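Heparin binding protein (Homo sapiens, PDB 1A7S) binds heparin, kills many Gram-negative bacteria, probably through affinity for their lipopolysaccharide, and attracts monocytes and fibroblasts, as a serine protease homolog of neutrophil granules. Local coordinates at residues Arg5-Pro9 against Arg10-Phe14. Residues are numbered along the deposited sequence; the frame is centred on the assembly and turned at random.
Sequences RKARP and RQFPF. With NAG (2-acetamido-2-deoxy-beta-D-glucopyranose), chain B.
Q11 reaches back to R8, and its side chain ties off the turn that it ends. Its CB sits 3.3 Å from R8 O; CG, anti to the backbone N (chi1 -174°), sits over one face of the F12 ring, 3.6 Å from its plane and nearer the rim than the centre. Beyond CG the chain stays extended and carries the amide to R8, where OE1 accepts R8 N at 2.9 Å, in the carbonyl plane and nearly straight at 166°. OE1 also rests 3.4 Å from A7 CA. Glutamine suits the place because its two methylenes span this gap and its oxygen accepts from the backbone N of the first turn residue. The turn is a type II beta turn, R8 to Q11, closed by Q11 N to R8 O at 3.0 Å with the donor well above the carbonyl plane. P9, its ring fixing phi at -57°, fits the second position, while R10 takes the positive phi of the third. In this chymotrypsin-like fold the turn carries the chain from strand 5-6, paired with strand 142-148, toward strand 15-20 of the other barrel. Beside the turn, a water donates to R8 O and accepts from F12 N. A7, small enough for its buried site, sets CB at the F12 ring edge, 4.0 Å from CE2. R5 lays its guanidinium face over the glycan NAG methyl C8, and NH1 donates to O3 at 3.2 Å.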
loop_
_atom_site.group_PDB
_atom_site.type_symbol
_atom_site.label_atom_id
_atom_site.label_comp_id
_atom_site.label_asym_id
_atom_site.label_seq_id
_atom_site.Cartn_x
_atom_site.Cartn_y
_atom_site.Cartn_z
ATOM N N ARG A 5 -11.670 -10.493 -5.735
ATOM C CA ARG A 5 -12.703 -10.093 -6.692
ATOM C C ARG A 5 -12.279 -8.828 -7.421
ATOM O O ARG A 5 -11.559 -7.984 -6.879
ATOM C CB ARG A 5 -13.990 -9.791 -5.910
ATOM C CG ARG A 5 -15.198 -9.311 -6.535
ATOM C CD ARG A 5 -16.376 -9.091 -5.568
ATOM N NE ARG A 5 -16.718 -10.400 -4.957
ATOM C CZ ARG A 5 -17.466 -10.479 -3.864
ATOM N NH1 ARG A 5 -17.869 -9.383 -3.204
ATOM N NH2 ARG A 5 -17.735 -11.680 -3.385
ATOM N N LYS A 6 -12.728 -8.682 -8.655
ATOM C CA LYS A 6 -12.458 -7.476 -9.434
ATOM C C LYS A 6 -13.137 -6.302 -8.771
ATOM O O LYS A 6 -14.320 -6.350 -8.417
ATOM C CB LYS A 6 -13.003 -7.684 -10.831
ATOM C CG LYS A 6 -12.787 -6.548 -11.800
ATOM C CD LYS A 6 -13.349 -6.915 -13.185
ATOM C CE LYS A 6 -13.316 -5.705 -14.124
ATOM N NZ LYS A 6 -13.848 -6.112 -15.463
ATOM N N ALA A 7 -12.347 -5.236 -8.551
ATOM C CA ALA A 7 -12.887 -3.996 -8.006
ATOM C C ALA A 7 -13.728 -3.242 -9.040
ATOM O O ALA A 7 -13.569 -3.454 -10.265
ATOM C CB ALA A 7 -11.732 -3.083 -7.546
ATOM N N ARG A 8 -14.546 -2.307 -8.571
ATOM C CA ARG A 8 -15.243 -1.381 -9.412
ATOM C C ARG A 8 -14.492 -0.061 -9.482
ATOM O O ARG A 8 -13.694 0.270 -8.616
ATOM C CB ARG A 8 -16.648 -1.151 -8.810
ATOM C CG ARG A 8 -17.436 -2.499 -8.999
ATOM C CD ARG A 8 -18.736 -2.533 -8.416
ATOM N NE ARG A 8 -19.715 -1.689 -9.144
ATOM C CZ ARG A 8 -20.992 -1.753 -8.909
ATOM N NH1 ARG A 8 -21.503 -2.674 -8.090
ATOM N NH2 ARG A 8 -21.762 -0.812 -9.399
ATOM N N PRO A 9 -14.764 0.737 -10.547
ATOM C CA PRO A 9 -14.095 2.031 -10.624
ATOM C C PRO A 9 -14.400 2.845 -9.362
ATOM O O PRO A 9 -15.523 2.896 -8.902
ATOM C CB PRO A 9 -14.693 2.666 -11.870
ATOM C CG PRO A 9 -15.056 1.508 -12.733
ATOM C CD PRO A 9 -15.547 0.444 -11.747
ATOM N N ARG A 10 -13.411 3.452 -8.795
ATOM C CA ARG A 10 -13.445 4.354 -7.646
ATOM C C ARG A 10 -13.759 3.620 -6.385
ATOM O O ARG A 10 -13.990 4.296 -5.360
ATOM C CB ARG A 10 -14.428 5.518 -7.883
ATOM C CG ARG A 10 -14.376 6.131 -9.248
ATOM C CD ARG A 10 -15.188 7.391 -9.346
ATOM N NE ARG A 10 -16.572 7.259 -8.932
ATOM C CZ ARG A 10 -17.593 6.820 -9.709
ATOM N NH1 ARG A 10 -17.381 6.478 -10.960
ATOM N NH2 ARG A 10 -18.808 6.800 -9.217
ATOM N N GLN A 11 -13.727 2.285 -6.370
ATOM C CA GLN A 11 -14.036 1.578 -5.115
ATOM C C GLN A 11 -12.932 1.853 -4.075
ATOM O O GLN A 11 -13.262 1.895 -2.885
ATOM C CB GLN A 11 -14.121 0.079 -5.381
ATOM C CG GLN A 11 -14.576 -0.714 -4.164
ATOM C CD GLN A 11 -14.836 -2.160 -4.474
ATOM O OE1 GLN A 11 -14.868 -2.596 -5.665
ATOM N NE2 GLN A 11 -14.927 -3.007 -3.463
ATOM N N PHE A 12 -11.689 1.985 -4.514
ATOM C CA PHE A 12 -10.548 2.294 -3.654
ATOM C C PHE A 12 -9.814 3.506 -4.163
ATOM O O PHE A 12 -8.722 3.444 -4.755
ATOM C CB PHE A 12 -9.596 1.076 -3.621
ATOM C CG PHE A 12 -10.331 -0.170 -3.155
ATOM C CD1 PHE A 12 -10.602 -0.415 -1.851
ATOM C CD2 PHE A 12 -10.751 -1.136 -4.051
ATOM C CE1 PHE A 12 -11.212 -1.557 -1.421
ATOM C CE2 PHE A 12 -11.363 -2.264 -3.686
ATOM C CZ PHE A 12 -11.644 -2.500 -2.350
ATOM N N PRO A 13 -10.439 4.692 -3.973
ATOM C CA PRO A 13 -9.952 5.892 -4.689
ATOM C C PRO A 13 -8.674 6.519 -4.116
ATOM O O PRO A 13 -8.126 7.445 -4.720
ATOM C CB PRO A 13 -11.137 6.824 -4.642
ATOM C CG PRO A 13 -11.917 6.440 -3.442
ATOM C CD PRO A 13 -11.691 4.975 -3.229
ATOM N N PHE A 14 -8.154 5.995 -3.035
ATOM C CA PHE A 14 -6.902 6.370 -2.453
ATOM C C PHE A 14 -5.732 5.607 -3.023
ATOM O O PHE A 14 -4.588 5.866 -2.658
ATOM C CB PHE A 14 -6.950 6.243 -0.919
ATOM C CG PHE A 14 -7.488 4.891 -0.510
ATOM C CD1 PHE A 14 -6.724 3.772 -0.577
ATOM C CD2 PHE A 14 -8.846 4.755 -0.116
ATOM C CE1 PHE A 14 -7.230 2.500 -0.304
ATOM C CE2 PHE A 14 -9.339 3.494 0.151
ATOM C CZ PHE A 14 -8.573 2.383 0.042
HETATM C C1 NAG B . -16.329 -9.476 2.168
HETATM C C2 NAG B . -16.904 -10.191 0.899
HETATM C C3 NAG B . -18.338 -9.729 0.703
HETATM C C4 NAG B . -19.117 -10.188 2.016
HETATM C C5 NAG B . -18.485 -9.318 3.128
HETATM C C6 NAG B . -18.948 -9.709 4.509
HETATM C C7 NAG B . -15.212 -10.497 -0.900
HETATM C C8 NAG B . -14.380 -9.878 -1.976
HETATM N N2 NAG B . -16.136 -9.715 -0.292
HETATM O O3 NAG B . -18.917 -10.443 -0.340
HETATM O O4 NAG B . -20.477 -9.710 1.762
HETATM O O5 NAG B . -17.145 -9.827 3.307
HETATM O O6 NAG B . -19.240 -11.079 4.558
HETATM O O7 NAG B . -15.051 -11.613 -0.529
HETATM O O HOH W 1 -11.062 0.721 -7.157
#